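Long-range contacts in Bd3459 (Bdellovibrio bacteriovorus, PDB 5CEC), which acts as a predatory endopeptidase, probably a serine-type enzyme of the D-Ala-D-Ala carboxypeptidase family, and is bound by the ankyrin-repeat immunity protein Bd3460: residues Val39-Met44 with Val382-Asp387; Leu78-Arg83 with Trp261-Thr266; Phe145-Leu150 with Ala176-Ser181. The protein carries 1 engineered substitution. One frame throughout, in Å; residues are numbered along the deposited sequence. Where two conformers were deposited one is given.

Contact 1: Val39-Met44 with Val382-Asp387; sequences VYLNSM and VLMHTD
The phenol ring of Y40 and the imidazole of H385 lie face to face as an offset stack, centroids 4.4 Å apart and planes 16° from parallel. H385 CD2 sits over the rim of the tyrosine face, while Y40 OH overhangs the rim of the imidazole. A water in the imidazole plane meets H385 ND1 at its edge and accepts from N42 ND2. Y40 CG stands between its own backbone N and carbonyl carbon (chi1 46°), which swings the ring across the neighbouring strand. Strands 40-48 and 376-385 pair antiparallel: H385 N donates to Y40 O at 2.8 Å. A classic beta bulge follows, where L383 O takes N42 N at 2.8 Å and S43 N at 3.1 Å. M384 curls back on itself and tucks CE against V39 CG1 at 3.6 Å, near helix 394-411.

H385 NE2 donates to D387 OD2 at 2.8 Å, reaching it from above the carboxylate plane; D387 also forms a salt bridge with K363. Stacking, carboxylate and water together fix the rotation of the imidazole, and the nearby lysine probably tempers the charge that the carboxylate presents to it.

Contact 2: Leu78-Arg83 with Trp261-Thr266; sequences LWAVDR and WNLGGT
L263 lies in the Schellman turn that closes helix 253-262, and from there its side chain reaches W79, A80 and R83 on the flank of helix 72-84. Its CB rests 3.6 Å from the centroid of the W79 six-membered ring and 12° off the normal, a CH-pi contact over that ring and so off-centre on the indole as a whole. Beyond CB the leucine forks. Branch CD1 runs back along the indole and settles 3.7 Å from A80 CA, whereas CD2 lies over the centre of the R83 guanidinium, 3.8 Å from R83 CZ.

In the turn itself G264 adopts a positive phi of 118°, which favours glycine, and G264 N bonds back to W261 O at 3.0 Å. Helix 72-84 begins within a sequence that fits the SxxK motif of penicillin-binding proteins, and helix 253-262 begins close to one resembling their SxN motif, so the contact joins two helices that probably carry active-site residues at or near their starts.

The polar end of R83 serves the same turn. The arginine chain doubles back so that its guanidinium covers L263, and R83 NH1 donates to L263 O at 2.9 Å, in the carbonyl plane and on a lone pair, with an N-H...O angle of 159°. R83 NH2 holds a water in the guanidinium plane at 2.9 Å, and that water donates to N262 O. The cation thereby serves one carbonyl of the helix C-terminus directly and one through water, a placement that would be expected to interact favourably with the helix dipole. The far rim of the indole meets the backbone after the turn, with W79 CH2 3.5 Å from G265 O; helix 265-277 supplies Y272, stacked on W79, and F269, edge-to-face with it.

Contact 3: Phe145-Leu150 with Ala176-Ser181; sequences FLLAWL and ATLTSS. With SO4 (sulfate ion), chain E.
W149 leaves its loop toward helix 167-182, and its side chain can be followed atom by atom across the helix surface. CB comes first, 4.1 Å from T177 CG2. With CG anti to the backbone N (chi1 -161°), the indole then extends past T177 to S181, one helical turn on. S181 CB stands over the centre of the six-membered ring, 3.5 Å from its centroid and 12° off the normal, a CH-pi contact. The shared bond lies close to the same methylene, with CD2 its nearest ring atom, while S181 OG is turned toward the five-membered ring, above CG and CD2. Farther out, W149 CH2 comes 3.7 Å from S181 O. At the pyrrole edge NE1 donates to O3 of a sulfate ion at 2.9 Å, through a bent bond of 137°; the ion, probably from the crystallisation liquor, also binds R118.

The backbone of this residue takes part too. W149 N donates to a water at 3.0 Å, and that water is also hydrogen-bonded to T177 OG1, whose hydroxyl is bonded to I173 O within the helix. Toward F145 the contact turns apolar: L147 CD2 sits 3.6 Å from T177 CG2 and also touches L178 CD2. F145 turns the edge of its ring to the same leucine, with CE2 4.0 Å from L178 CD2.

S181 and L178 lie on a wider, pi-type turn of helix 167-182. The loop 145-150 is wedged between this helix and helix 118-130, where W149 and L147 both touch S121. L178 reaches strand 135-141 at L139 and F141, F116 packs edge-to-face on F145, and L146 packs on helix 253-262.

In the fold
Contact 2 lies nearest the middle of the chain, its centre about 12 Å from that of the chain, whereas contacts 1 and 3 sit farther out, on opposite sides of that centre. All three are partly buried. Their chemistry follows the elements they join: strand pairing, a stacked ring pair and water bridges in contact 1, one leucine and one arginine at a helix end in contact 2, and loop-to-helix apolar packing with no direct hydrogen bond in contact 3. Contacts 2 and 3 touch, L146 packing on N262, so helix 253-262 is common ground for both; contact 1 stays apart, its nearest atoms about 15 Å from contact 2. Aromatic faces recur in each, covered by imidazole, leucine and serine in turn.

Contact 1: Val39-Met44 with Val382-Asp387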
# COMPACT_ATOMS: atom_id res chain seq x y z
N VAL A 39 4.67 17.07 14.22
CA VAL A 39 3.76 15.95 14.35
C VAL A 39 2.94 16.10 15.61
O VAL A 39 3.50 16.33 16.68
CB VAL A 39 4.55 14.63 14.36
CG1 VAL A 39 3.66 13.44 14.64
CG2 VAL A 39 5.30 14.51 13.03
N TYR A 40 1.61 15.99 15.47
CA TYR A 40 0.72 15.83 16.62
C TYR A 40 -0.54 15.15 16.18
O TYR A 40 -0.82 15.06 15.00
CB TYR A 40 0.39 17.15 17.33
CG TYR A 40 0.01 18.26 16.44
CD1 TYR A 40 -1.30 18.37 15.88
CD2 TYR A 40 0.93 19.23 16.13
CE1 TYR A 40 -1.61 19.45 15.03
CE2 TYR A 40 0.62 20.27 15.30
CZ TYR A 40 -0.63 20.38 14.75
OH TYR A 40 -0.88 21.43 13.91
N LEU A 41 -1.28 14.64 17.16
CA LEU A 41 -2.52 13.95 16.91
C LEU A 41 -3.62 14.93 16.49
O LEU A 41 -3.81 15.95 17.11
CB LEU A 41 -2.95 13.21 18.17
CG LEU A 41 -4.20 12.35 18.05
CD1 LEU A 41 -4.06 11.19 17.06
CD2 LEU A 41 -4.57 11.84 19.43
N ASN A 42 -4.34 14.58 15.42
CA ASN A 42 -5.61 15.25 15.11
C ASN A 42 -6.72 14.57 15.90
O ASN A 42 -7.39 15.21 16.70
CB ASN A 42 -5.90 15.20 13.61
CG ASN A 42 -5.11 16.20 12.82
OD1 ASN A 42 -4.73 17.25 13.35
ND2 ASN A 42 -4.83 15.89 11.53
N SER A 43 -6.90 13.27 15.70
CA SER A 43 -7.87 12.50 16.48
C SER A 43 -7.60 11.02 16.44
O SER A 43 -7.16 10.51 15.42
CB SER A 43 -9.30 12.77 15.98
OG SER A 43 -10.28 12.17 16.80
N MET A 44 -7.94 10.34 17.54
CA MET A 44 -7.99 8.88 17.59
C MET A 44 -9.29 8.46 18.21
O MET A 44 -9.75 9.03 19.21
CB MET A 44 -6.82 8.29 18.40
CG MET A 44 -6.84 6.78 18.50
SD MET A 44 -5.33 6.13 19.25
CE MET A 44 -5.64 4.37 19.12
N VAL A 382 -6.63 6.32 13.60
CA VAL A 382 -5.69 7.32 14.11
C VAL A 382 -5.36 8.30 13.00
O VAL A 382 -4.89 7.89 11.94
CB VAL A 382 -4.36 6.70 14.62
CG1 VAL A 382 -3.51 7.73 15.34
CG2 VAL A 382 -4.60 5.49 15.50
N LEU A 383 -5.65 9.58 13.26
CA LEU A 383 -5.46 10.64 12.28
C LEU A 383 -4.41 11.58 12.86
O LEU A 383 -4.68 12.28 13.82
CB LEU A 383 -6.76 11.38 11.99
CG LEU A 383 -7.95 10.49 11.60
CD1 LEU A 383 -9.19 11.35 11.41
CD2 LEU A 383 -7.68 9.68 10.37
N MET A 384 -3.19 11.56 12.30
CA MET A 384 -2.11 12.46 12.74
C MET A 384 -1.98 13.60 11.77
O MET A 384 -2.21 13.45 10.58
CB MET A 384 -0.76 11.76 12.80
CG MET A 384 -0.68 10.53 13.68
SD MET A 384 -0.86 10.86 15.44
CE MET A 384 0.58 11.85 15.76
N HIS A 385 -1.54 14.71 12.34
CA HIS A 385 -1.07 15.85 11.60
C HIS A 385 0.45 15.77 11.37
O HIS A 385 1.19 15.42 12.27
CB HIS A 385 -1.38 17.12 12.39
CG HIS A 385 -0.71 18.29 11.81
ND1 HIS A 385 -1.19 18.94 10.70
CD2 HIS A 385 0.51 18.83 12.07
CE1 HIS A 385 -0.30 19.85 10.32
NE2 HIS A 385 0.73 19.79 11.13
N THR A 386 0.88 16.09 10.15
CA THR A 386 2.28 16.25 9.77
C THR A 386 2.46 17.52 8.99
O THR A 386 1.47 18.10 8.50
CB THR A 386 2.78 15.06 8.92
OG1 THR A 386 1.96 14.85 7.77
CG2 THR A 386 2.74 13.75 9.71
N ASP A 387 3.71 17.93 8.81
CA ASP A 387 4.05 19.02 7.86
C ASP A 387 5.22 18.52 6.99
O ASP A 387 6.36 18.98 7.09
CB ASP A 387 4.39 20.34 8.56
CG ASP A 387 3.26 20.86 9.46
OD1 ASP A 387 2.31 21.48 8.96
OD2 ASP A 387 3.35 20.67 10.71
O HOH W 1 -5.19 13.53 9.77
O HOH W 2 -3.47 17.64 9.58

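Contact 2: Leu78-Arg83 with Trp261-Thr266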
# COMPACT_ATOMS: atom_id res chain seq x y z
N LEU A 78 -15.64 -0.15 1.02
CA LEU A 78 -17.02 -0.34 1.50
C LEU A 78 -18.01 -0.08 0.35
O LEU A 78 -18.94 -0.86 0.13
CB LEU A 78 -17.30 0.62 2.64
CG LEU A 78 -18.76 0.69 3.08
CD1 LEU A 78 -19.31 -0.66 3.55
CD2 LEU A 78 -18.96 1.73 4.15
N TRP A 79 -17.83 1.04 -0.35
CA TRP A 79 -18.75 1.41 -1.43
C TRP A 79 -18.81 0.28 -2.46
O TRP A 79 -19.90 -0.15 -2.86
CB TRP A 79 -18.34 2.73 -2.08
CG TRP A 79 -19.32 3.31 -3.01
CD1 TRP A 79 -20.68 3.05 -3.07
CD2 TRP A 79 -19.08 4.34 -3.95
NE1 TRP A 79 -21.27 3.84 -4.01
CE2 TRP A 79 -20.31 4.64 -4.57
CE3 TRP A 79 -17.93 5.03 -4.36
CZ2 TRP A 79 -20.42 5.61 -5.52
CZ3 TRP A 79 -18.07 5.98 -5.33
CH2 TRP A 79 -19.29 6.24 -5.92
N ALA A 80 -17.64 -0.21 -2.90
CA ALA A 80 -17.59 -1.26 -3.90
C ALA A 80 -18.22 -2.58 -3.37
O ALA A 80 -18.91 -3.29 -4.11
CB ALA A 80 -16.16 -1.47 -4.37
N VAL A 81 -17.89 -2.96 -2.13
CA VAL A 81 -18.47 -4.18 -1.54
C VAL A 81 -19.99 -4.10 -1.51
O VAL A 81 -20.67 -5.05 -1.84
CB VAL A 81 -17.88 -4.47 -0.14
CG1 VAL A 81 -18.68 -5.51 0.65
CG2 VAL A 81 -16.42 -4.87 -0.27
N ASP A 82 -20.50 -2.95 -1.12
CA ASP A 82 -21.98 -2.74 -1.06
C ASP A 82 -22.61 -2.71 -2.46
O ASP A 82 -23.68 -3.28 -2.67
CB ASP A 82 -22.31 -1.46 -0.29
CG ASP A 82 -22.42 -1.67 1.20
OD1 ASP A 82 -22.30 -2.84 1.69
OD2 ASP A 82 -22.66 -0.65 1.88
N ARG A 83 -21.99 -2.04 -3.41
CA ARG A 83 -22.59 -1.89 -4.73
C ARG A 83 -22.44 -3.14 -5.59
O ARG A 83 -23.34 -3.45 -6.39
CB ARG A 83 -21.95 -0.73 -5.48
CG ARG A 83 -22.53 0.61 -5.16
CD ARG A 83 -23.85 0.82 -5.93
NE ARG A 83 -23.61 0.88 -7.38
CZ ARG A 83 -23.14 1.93 -8.05
NH1 ARG A 83 -22.91 3.10 -7.45
NH2 ARG A 83 -22.90 1.83 -9.36
N TRP A 261 -14.66 6.05 -9.82
CA TRP A 261 -15.27 6.55 -11.04
C TRP A 261 -16.27 5.56 -11.62
O TRP A 261 -17.36 5.96 -12.06
CB TRP A 261 -14.20 6.88 -12.08
CG TRP A 261 -13.27 7.96 -11.67
CD1 TRP A 261 -13.54 9.05 -10.89
CD2 TRP A 261 -11.89 8.07 -12.03
NE1 TRP A 261 -12.42 9.84 -10.77
CE2 TRP A 261 -11.38 9.23 -11.43
CE3 TRP A 261 -11.02 7.28 -12.80
CZ2 TRP A 261 -10.06 9.63 -11.59
CZ3 TRP A 261 -9.69 7.67 -12.92
CH2 TRP A 261 -9.24 8.84 -12.33
N ASN A 262 -15.94 4.28 -11.60
CA ASN A 262 -16.87 3.25 -12.08
C ASN A 262 -18.22 3.32 -11.38
O ASN A 262 -19.22 3.06 -12.02
CB ASN A 262 -16.32 1.83 -11.84
CG ASN A 262 -15.22 1.42 -12.79
OD1 ASN A 262 -14.85 2.14 -13.73
ND2 ASN A 262 -14.71 0.22 -12.56
N LEU A 263 -18.22 3.57 -10.08
CA LEU A 263 -19.42 3.58 -9.29
C LEU A 263 -20.19 4.92 -9.37
O LEU A 263 -21.27 5.05 -8.78
CB LEU A 263 -19.10 3.21 -7.85
CG LEU A 263 -18.49 1.82 -7.65
CD1 LEU A 263 -17.98 1.59 -6.24
CD2 LEU A 263 -19.53 0.75 -7.96
N GLY A 264 -19.66 5.87 -10.16
CA GLY A 264 -20.36 7.13 -10.46
C GLY A 264 -19.68 8.40 -9.98
O GLY A 264 -20.23 9.51 -10.12
N GLY A 265 -18.49 8.27 -9.40
CA GLY A 265 -17.73 9.43 -8.98
C GLY A 265 -18.35 10.15 -7.79
O GLY A 265 -19.17 9.58 -7.02
N THR A 266 -17.98 11.41 -7.63
CA THR A 266 -18.30 12.15 -6.42
C THR A 266 -19.79 12.35 -6.21
O THR A 266 -20.27 12.21 -5.09
CB THR A 266 -17.56 13.49 -6.41
OG1 THR A 266 -16.14 13.21 -6.44
CG2 THR A 266 -17.90 14.34 -5.16
O HOH W 3 -22.06 3.38 -11.71

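Contact 3: Phe145-Leu150 with Ala176-Ser181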
# COMPACT_ATOMS: atom_id res chain seq x y z
N PHE A 145 -13.22 -0.74 -21.93
CA PHE A 145 -11.99 -1.51 -21.84
C PHE A 145 -10.90 -0.59 -21.31
O PHE A 145 -10.31 0.20 -22.06
CB PHE A 145 -11.59 -2.11 -23.18
CG PHE A 145 -10.29 -2.89 -23.12
CD1 PHE A 145 -10.11 -3.89 -22.16
CD2 PHE A 145 -9.22 -2.56 -23.96
CE1 PHE A 145 -8.90 -4.58 -22.10
CE2 PHE A 145 -8.03 -3.25 -23.90
CZ PHE A 145 -7.86 -4.25 -22.96
N LEU A 146 -10.69 -0.65 -20.01
CA LEU A 146 -9.67 0.14 -19.35
C LEU A 146 -8.41 -0.68 -19.31
O LEU A 146 -8.41 -1.83 -18.88
CB LEU A 146 -10.09 0.54 -17.95
CG LEU A 146 -11.47 1.19 -17.85
CD1 LEU A 146 -11.84 1.41 -16.38
CD2 LEU A 146 -11.55 2.48 -18.66
N LEU A 147 -7.34 -0.13 -19.87
CA LEU A 147 -6.05 -0.80 -19.94
C LEU A 147 -4.98 0.20 -19.54
O LEU A 147 -4.83 1.27 -20.19
CB LEU A 147 -5.78 -1.30 -21.36
CG LEU A 147 -4.43 -1.95 -21.59
CD1 LEU A 147 -4.33 -3.28 -20.84
CD2 LEU A 147 -4.21 -2.17 -23.08
N ALA A 148 -4.26 -0.12 -18.47
CA ALA A 148 -3.14 0.70 -17.97
C ALA A 148 -2.04 -0.28 -17.67
O ALA A 148 -2.10 -1.02 -16.70
CB ALA A 148 -3.52 1.44 -16.71
N TRP A 149 -1.00 -0.27 -18.50
CA TRP A 149 -0.00 -1.29 -18.40
C TRP A 149 0.59 -1.43 -17.01
O TRP A 149 0.73 -2.55 -16.48
CB TRP A 149 1.10 -1.04 -19.43
CG TRP A 149 1.93 -2.21 -19.73
CD1 TRP A 149 3.26 -2.38 -19.44
CD2 TRP A 149 1.52 -3.40 -20.39
NE1 TRP A 149 3.69 -3.61 -19.89
CE2 TRP A 149 2.65 -4.25 -20.49
CE3 TRP A 149 0.32 -3.83 -20.95
CZ2 TRP A 149 2.59 -5.51 -21.09
CZ3 TRP A 149 0.28 -5.08 -21.55
CH2 TRP A 149 1.40 -5.90 -21.62
N LEU A 150 0.90 -0.29 -16.40
CA LEU A 150 1.55 -0.24 -15.08
C LEU A 150 0.54 -0.16 -13.91
O LEU A 150 0.88 0.28 -12.81
CB LEU A 150 2.59 0.89 -15.03
CG LEU A 150 3.70 0.79 -16.06
CD1 LEU A 150 4.62 1.99 -15.92
CD2 LEU A 150 4.50 -0.51 -15.98
N ALA A 176 -2.78 3.09 -28.09
CA ALA A 176 -1.35 3.15 -28.01
C ALA A 176 -0.75 2.07 -27.12
O ALA A 176 0.26 1.50 -27.47
CB ALA A 176 -0.88 4.53 -27.57
N THR A 177 -1.38 1.80 -25.98
CA THR A 177 -0.91 0.76 -25.09
C THR A 177 -1.09 -0.63 -25.71
O THR A 177 -0.22 -1.49 -25.59
CB THR A 177 -1.65 0.85 -23.74
OG1 THR A 177 -1.46 2.15 -23.19
CG2 THR A 177 -1.15 -0.21 -22.75
N LEU A 178 -2.22 -0.84 -26.39
CA LEU A 178 -2.43 -2.08 -27.12
C LEU A 178 -1.35 -2.28 -28.17
O LEU A 178 -0.80 -3.36 -28.29
CB LEU A 178 -3.81 -2.14 -27.75
CG LEU A 178 -4.98 -2.46 -26.81
CD1 LEU A 178 -6.31 -2.21 -27.52
CD2 LEU A 178 -4.89 -3.89 -26.29
N THR A 179 -0.99 -1.21 -28.88
CA THR A 179 -0.03 -1.29 -29.96
C THR A 179 1.38 -1.51 -29.42
O THR A 179 2.11 -2.34 -29.95
CB THR A 179 -0.08 -0.02 -30.80
OG1 THR A 179 -1.39 0.16 -31.36
CG2 THR A 179 0.97 0.02 -31.93
N SER A 180 1.75 -0.80 -28.36
CA SER A 180 3.16 -0.81 -27.94
C SER A 180 3.47 -1.83 -26.86
O SER A 180 4.62 -2.17 -26.67
CB SER A 180 3.56 0.59 -27.49
OG SER A 180 3.53 1.47 -28.60
N SER A 181 2.44 -2.33 -26.17
CA SER A 181 2.63 -3.26 -25.07
C SER A 181 1.89 -4.58 -25.25
O SER A 181 2.49 -5.64 -25.16
CB SER A 181 2.22 -2.61 -23.74
OG SER A 181 3.07 -1.52 -23.45
S SO4 E . 7.86 -4.16 -20.81
O1 SO4 E . 8.33 -4.58 -19.47
O2 SO4 E . 8.68 -3.07 -21.36
O3 SO4 E . 6.41 -3.91 -20.85
O4 SO4 E . 8.02 -5.30 -21.79
O HOH W 4 -0.53 2.11 -20.18